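Local coordinates for spindle pole body-associated protein VIK1 (PDB 2O0A), which partners the minus end-directed motor Kar3, recruits it to microtubules and cross-links antiparallel microtubules with it, here as its C-terminal motor-homology domain without a nucleotide-binding site, at residues A[127-132]-A[169-174]; A[165-170]-A[200-205]. One frame throughout, in Å; residues are numbered along the deposited sequence.

Well into the chain, after helix 121-125, strand 126-136 is laid down; the chain then passes through the antiparallel pair 157-160 and 165-168. It turns at Ser169 and Lys170 and returns to strand 126-136 as the short strand 172-174, where interaction 1 closes a loop with 36 residues between its segments. Interaction 2 starts on 165-170 and closes with 200-205 on strand 197-207, 29 residues further on. Because 165-170 precedes the closing of the first loop and 200-205 follows it, the two loops interleave and share Ser169 and Lys170. Strands 126-136 and 197-207 are neighbours in the central sheet; interaction 1 adds 172-174 beside the first, and interaction 2 sets the hairpin strand 165-168 across the second.

Interaction 1 of 2, residues A[127-132]-A[169-174]; sequences VITLQF and SKLVII
Gln131 reaches across to the turn that leads into strand 172-174 and touches it from CB to the amide. Its CB faces Ser169 OG, and Gln131 CG lies 3.4 Å from Lys170 O and against the CB of Leu171. Gln131 CD passes Leu171 CD1 at 4.0 Å. At the tip, Gln131 NE2 donates to Ser169 O at 3.0 Å; that oxygen lies close to the amide plane, but the nitrogen approaches from above the carbonyl plane, 49° out of it. NE2 also bonds Leu167 O, and the two backbone oxygens together fix the rotation of the amide. With CG anti to the carbonyl carbon (chi1 -63°) and the chain extended beyond it, the amide extends as far as the turn.

Further along, backbone bonds join the strands in antiparallel register. Leu130 N reaches Val172 O at 2.8 Å, Val172 N returns to Leu130 O at 3.0 Å, and Ile174 N meets Ile128 O at 2.8 Å. Leu171 CD2 rests on Thr129 CB, whose OG1 is bonded to Gln204 on the next strand. On the opposite face, Ile174 CD1 packs 3.8 Å from Leu130 CB, beneath helix 105-116. Two waters bridge the ends: one joins Ile128 N to Ile174 O, the other Phe132 N to Lys170 O. Strand 126-136 is thus paired with 172-174 along one edge and 197-207 along the other, an antiparallel addition to the mixed central sheet of a kinesin-like motor fold.

Interaction 2 of 2, residues A[165-170]-A[200-205]; sequences ISLDSK and IIKVQF
Leu167 overlaps the aliphatic stem of Lys202, the two side chains running past each other in opposite directions. Leu167 CD2 lies 4.1 Å from Lys202 CB, while Leu167 CD1 sits near CD further along the lysine. The same CD2 of Leu167 also meets Ile200 CG2, at a looser 4.4 Å, so the leucine spans two side chains of strand 197-207 that rise on one face.

Lys202 starts with CG anti to its backbone nitrogen (chi1 176°) and stays extended to the end, which lifts NZ past Leu167 to the backbone of the crossing strand. There Lys202 NZ donates to Ile165 O at 2.8 Å, approaching from above the carbonyl plane, 35° out of it. Two waters also bond the ammonium group: one, 3.0 Å from Lys202 NZ, also accepts from Leu167 N, and the other, more weakly held, reaches Ser166 OG. The buried lysine is therefore met by a carbonyl and waters, which probably offset part of the cost of burying its charge, and one of these waters ties it to the backbone of Leu167.

No backbone pairing joins the segments, whose strands cross at 107° with their axes 9.2 Å apart at closest. Around them, Tyr224 of strand 221-228 touches Lys202 and bonds Ile165 N through its hydroxyl. Helix 250-261 receives Ile165 and Ile200 on Val254, and Ile200 also touches Leu135 of strand 126-136 and Ile226 of strand 221-228, so the hairpin strand 165-168 sits over the sheet beside this helix.

Interaction 1 of 2, residues A[127-132]-A[169-174]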
# COMPACT_ATOMS: atom_id res chain seq x y z
N VAL A 127 -9.03 5.92 -18.37
CA VAL A 127 -9.75 4.65 -18.29
C VAL A 127 -8.92 3.74 -17.38
O VAL A 127 -7.69 3.65 -17.51
CB VAL A 127 -9.95 3.99 -19.66
CG1 VAL A 127 -10.57 2.60 -19.52
CG2 VAL A 127 -10.88 4.86 -20.51
N ILE A 128 -9.60 3.12 -16.43
CA ILE A 128 -8.94 2.41 -15.32
C ILE A 128 -9.22 0.92 -15.41
O ILE A 128 -10.39 0.51 -15.53
CB ILE A 128 -9.42 2.97 -13.95
CG1 ILE A 128 -9.09 4.46 -13.87
CG2 ILE A 128 -8.76 2.21 -12.79
CD1 ILE A 128 -9.64 5.17 -12.65
N THR A 129 -8.17 0.10 -15.37
CA THR A 129 -8.33 -1.35 -15.34
C THR A 129 -7.82 -1.95 -14.04
O THR A 129 -7.03 -1.32 -13.33
CB THR A 129 -7.55 -2.04 -16.48
OG1 THR A 129 -6.15 -1.98 -16.20
CG2 THR A 129 -7.81 -1.33 -17.79
N LEU A 130 -8.27 -3.15 -13.74
CA LEU A 130 -7.85 -3.85 -12.54
C LEU A 130 -7.69 -5.34 -12.76
O LEU A 130 -8.50 -5.96 -13.44
CB LEU A 130 -8.84 -3.56 -11.39
CG LEU A 130 -8.47 -4.03 -9.97
CD1 LEU A 130 -8.98 -3.07 -8.88
CD2 LEU A 130 -8.97 -5.46 -9.72
N GLN A 131 -6.62 -5.88 -12.19
CA GLN A 131 -6.42 -7.32 -12.03
C GLN A 131 -6.12 -7.59 -10.57
O GLN A 131 -5.60 -6.71 -9.88
CB GLN A 131 -5.25 -7.81 -12.87
CG GLN A 131 -5.47 -7.61 -14.37
CD GLN A 131 -4.22 -7.86 -15.15
OE1 GLN A 131 -3.32 -7.03 -15.17
NE2 GLN A 131 -4.16 -9.01 -15.80
N PHE A 132 -6.43 -8.79 -10.10
CA PHE A 132 -6.26 -9.12 -8.68
C PHE A 132 -5.95 -10.60 -8.60
O PHE A 132 -6.78 -11.43 -8.96
CB PHE A 132 -7.57 -8.75 -7.94
CG PHE A 132 -7.57 -9.01 -6.46
CD1 PHE A 132 -6.41 -9.22 -5.73
CD2 PHE A 132 -8.78 -8.98 -5.78
CE1 PHE A 132 -6.45 -9.45 -4.34
CE2 PHE A 132 -8.84 -9.19 -4.40
CZ PHE A 132 -7.69 -9.43 -3.69
N SER A 169 -4.02 -12.90 -16.02
CA SER A 169 -5.17 -13.10 -15.15
C SER A 169 -6.27 -12.19 -15.66
O SER A 169 -6.01 -11.29 -16.47
CB SER A 169 -4.82 -12.75 -13.69
OG SER A 169 -4.73 -11.34 -13.51
N LYS A 170 -7.49 -12.43 -15.20
CA LYS A 170 -8.65 -11.67 -15.63
C LYS A 170 -8.46 -10.17 -15.39
O LYS A 170 -8.10 -9.75 -14.28
CB LYS A 170 -9.89 -12.15 -14.89
CG LYS A 170 -11.16 -11.40 -15.24
CD LYS A 170 -11.59 -11.61 -16.68
CE LYS A 170 -12.77 -10.72 -17.02
NZ LYS A 170 -13.90 -10.89 -16.05
N LEU A 171 -8.72 -9.39 -16.43
CA LEU A 171 -8.65 -7.93 -16.37
C LEU A 171 -10.03 -7.33 -16.57
O LEU A 171 -10.77 -7.71 -17.50
CB LEU A 171 -7.68 -7.40 -17.43
CG LEU A 171 -7.45 -5.88 -17.45
CD1 LEU A 171 -6.04 -5.52 -17.87
CD2 LEU A 171 -8.47 -5.15 -18.31
N VAL A 172 -10.38 -6.39 -15.70
CA VAL A 172 -11.67 -5.70 -15.78
C VAL A 172 -11.43 -4.21 -15.99
O VAL A 172 -10.55 -3.61 -15.37
CB VAL A 172 -12.50 -5.91 -14.50
CG1 VAL A 172 -13.80 -5.14 -14.57
CG2 VAL A 172 -12.77 -7.41 -14.27
N ILE A 173 -12.22 -3.62 -16.89
CA ILE A 173 -12.25 -2.18 -17.03
C ILE A 173 -13.31 -1.63 -16.07
O ILE A 173 -14.48 -2.01 -16.16
CB ILE A 173 -12.54 -1.77 -18.48
CG1 ILE A 173 -11.41 -2.28 -19.37
CG2 ILE A 173 -12.69 -0.26 -18.55
CD1 ILE A 173 -11.63 -2.08 -20.86
N ILE A 174 -12.90 -0.76 -15.15
CA ILE A 174 -13.81 -0.25 -14.12
C ILE A 174 -14.52 1.04 -14.58
O ILE A 174 -13.87 2.04 -14.85
CB ILE A 174 -13.06 0.05 -12.80
CG1 ILE A 174 -12.29 -1.17 -12.32
CG2 ILE A 174 -14.04 0.56 -11.72
CD1 ILE A 174 -11.63 -0.96 -10.98
O HOH W 1 -12.44 3.61 -16.38
O HOH W 2 -7.13 -10.84 -12.10

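Interaction 2 of 2, residues A[165-170]-A[200-205]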
# COMPACT_ATOMS: atom_id res chain seq x y z
N ILE A 165 5.20 -5.51 -14.28
CA ILE A 165 4.90 -6.93 -14.11
C ILE A 165 3.60 -7.20 -14.86
O ILE A 165 2.58 -6.54 -14.60
CB ILE A 165 4.72 -7.36 -12.63
CG1 ILE A 165 5.97 -7.02 -11.81
CG2 ILE A 165 4.40 -8.86 -12.54
CD1 ILE A 165 5.77 -7.13 -10.32
N SER A 166 3.65 -8.13 -15.81
CA SER A 166 2.47 -8.57 -16.53
C SER A 166 1.80 -9.71 -15.79
O SER A 166 2.44 -10.71 -15.43
CB SER A 166 2.85 -9.03 -17.95
OG SER A 166 3.36 -7.93 -18.66
N LEU A 167 0.51 -9.54 -15.55
CA LEU A 167 -0.30 -10.57 -14.94
C LEU A 167 -1.13 -11.23 -16.04
O LEU A 167 -1.84 -10.55 -16.79
CB LEU A 167 -1.22 -9.98 -13.86
CG LEU A 167 -0.68 -9.69 -12.45
CD1 LEU A 167 0.53 -8.78 -12.42
CD2 LEU A 167 -1.80 -9.10 -11.61
N ASP A 168 -0.99 -12.54 -16.16
CA ASP A 168 -1.88 -13.32 -17.00
C ASP A 168 -2.99 -13.75 -16.07
O ASP A 168 -2.88 -14.75 -15.35
CB ASP A 168 -1.12 -14.52 -17.58
CG ASP A 168 -1.98 -15.43 -18.42
OD1 ASP A 168 -3.20 -15.18 -18.58
OD2 ASP A 168 -1.42 -16.42 -18.93
N SER A 169 -4.02 -12.90 -16.02
CA SER A 169 -5.17 -13.10 -15.15
C SER A 169 -6.27 -12.19 -15.66
O SER A 169 -6.01 -11.29 -16.47
CB SER A 169 -4.82 -12.75 -13.69
OG SER A 169 -4.73 -11.34 -13.51
N LYS A 170 -7.49 -12.43 -15.20
CA LYS A 170 -8.65 -11.67 -15.63
C LYS A 170 -8.46 -10.17 -15.39
O LYS A 170 -8.10 -9.75 -14.28
CB LYS A 170 -9.89 -12.15 -14.89
CG LYS A 170 -11.16 -11.40 -15.24
CD LYS A 170 -11.59 -11.61 -16.68
CE LYS A 170 -12.77 -10.72 -17.02
NZ LYS A 170 -13.90 -10.89 -16.05
N ILE A 200 -1.89 -9.33 -4.97
CA ILE A 200 -1.41 -8.31 -5.90
C ILE A 200 -2.58 -7.76 -6.68
O ILE A 200 -3.28 -8.49 -7.39
CB ILE A 200 -0.40 -8.86 -6.93
CG1 ILE A 200 0.78 -9.55 -6.24
CG2 ILE A 200 0.06 -7.74 -7.86
CD1 ILE A 200 1.62 -10.40 -7.19
N ILE A 201 -2.81 -6.46 -6.55
CA ILE A 201 -3.77 -5.77 -7.39
C ILE A 201 -2.98 -4.86 -8.32
O ILE A 201 -2.17 -4.09 -7.86
CB ILE A 201 -4.80 -5.00 -6.54
CG1 ILE A 201 -5.86 -5.98 -6.06
CG2 ILE A 201 -5.47 -3.85 -7.36
CD1 ILE A 201 -6.87 -5.43 -5.09
N LYS A 202 -3.18 -5.02 -9.62
CA LYS A 202 -2.53 -4.16 -10.59
C LYS A 202 -3.60 -3.31 -11.25
O LYS A 202 -4.60 -3.83 -11.77
CB LYS A 202 -1.78 -4.99 -11.64
CG LYS A 202 -1.15 -4.11 -12.73
CD LYS A 202 -0.45 -4.96 -13.75
CE LYS A 202 0.26 -4.04 -14.74
NZ LYS A 202 0.78 -4.79 -15.94
N VAL A 203 -3.41 -1.99 -11.19
CA VAL A 203 -4.34 -1.04 -11.78
C VAL A 203 -3.58 -0.31 -12.89
O VAL A 203 -2.44 0.14 -12.67
CB VAL A 203 -4.86 -0.03 -10.72
CG1 VAL A 203 -5.72 1.06 -11.37
CG2 VAL A 203 -5.64 -0.75 -9.62
N GLN A 204 -4.17 -0.21 -14.07
CA GLN A 204 -3.57 0.58 -15.15
C GLN A 204 -4.42 1.83 -15.35
O GLN A 204 -5.65 1.75 -15.37
CB GLN A 204 -3.54 -0.20 -16.45
CG GLN A 204 -2.74 -1.48 -16.40
CD GLN A 204 -2.83 -2.24 -17.72
OE1 GLN A 204 -3.90 -2.71 -18.12
NE2 GLN A 204 -1.72 -2.33 -18.40
N PHE A 205 -3.75 2.96 -15.50
CA PHE A 205 -4.41 4.23 -15.79
C PHE A 205 -4.07 4.64 -17.23
O PHE A 205 -2.94 5.02 -17.48
CB PHE A 205 -3.92 5.32 -14.82
CG PHE A 205 -4.30 5.08 -13.37
CD1 PHE A 205 -5.50 5.59 -12.85
CD2 PHE A 205 -3.45 4.36 -12.54
CE1 PHE A 205 -5.87 5.35 -11.50
CE2 PHE A 205 -3.79 4.14 -11.18
CZ PHE A 205 -5.01 4.63 -10.68
O HOH W 3 2.87 -5.15 -17.93
O HOH W 4 -0.92 -7.13 -16.57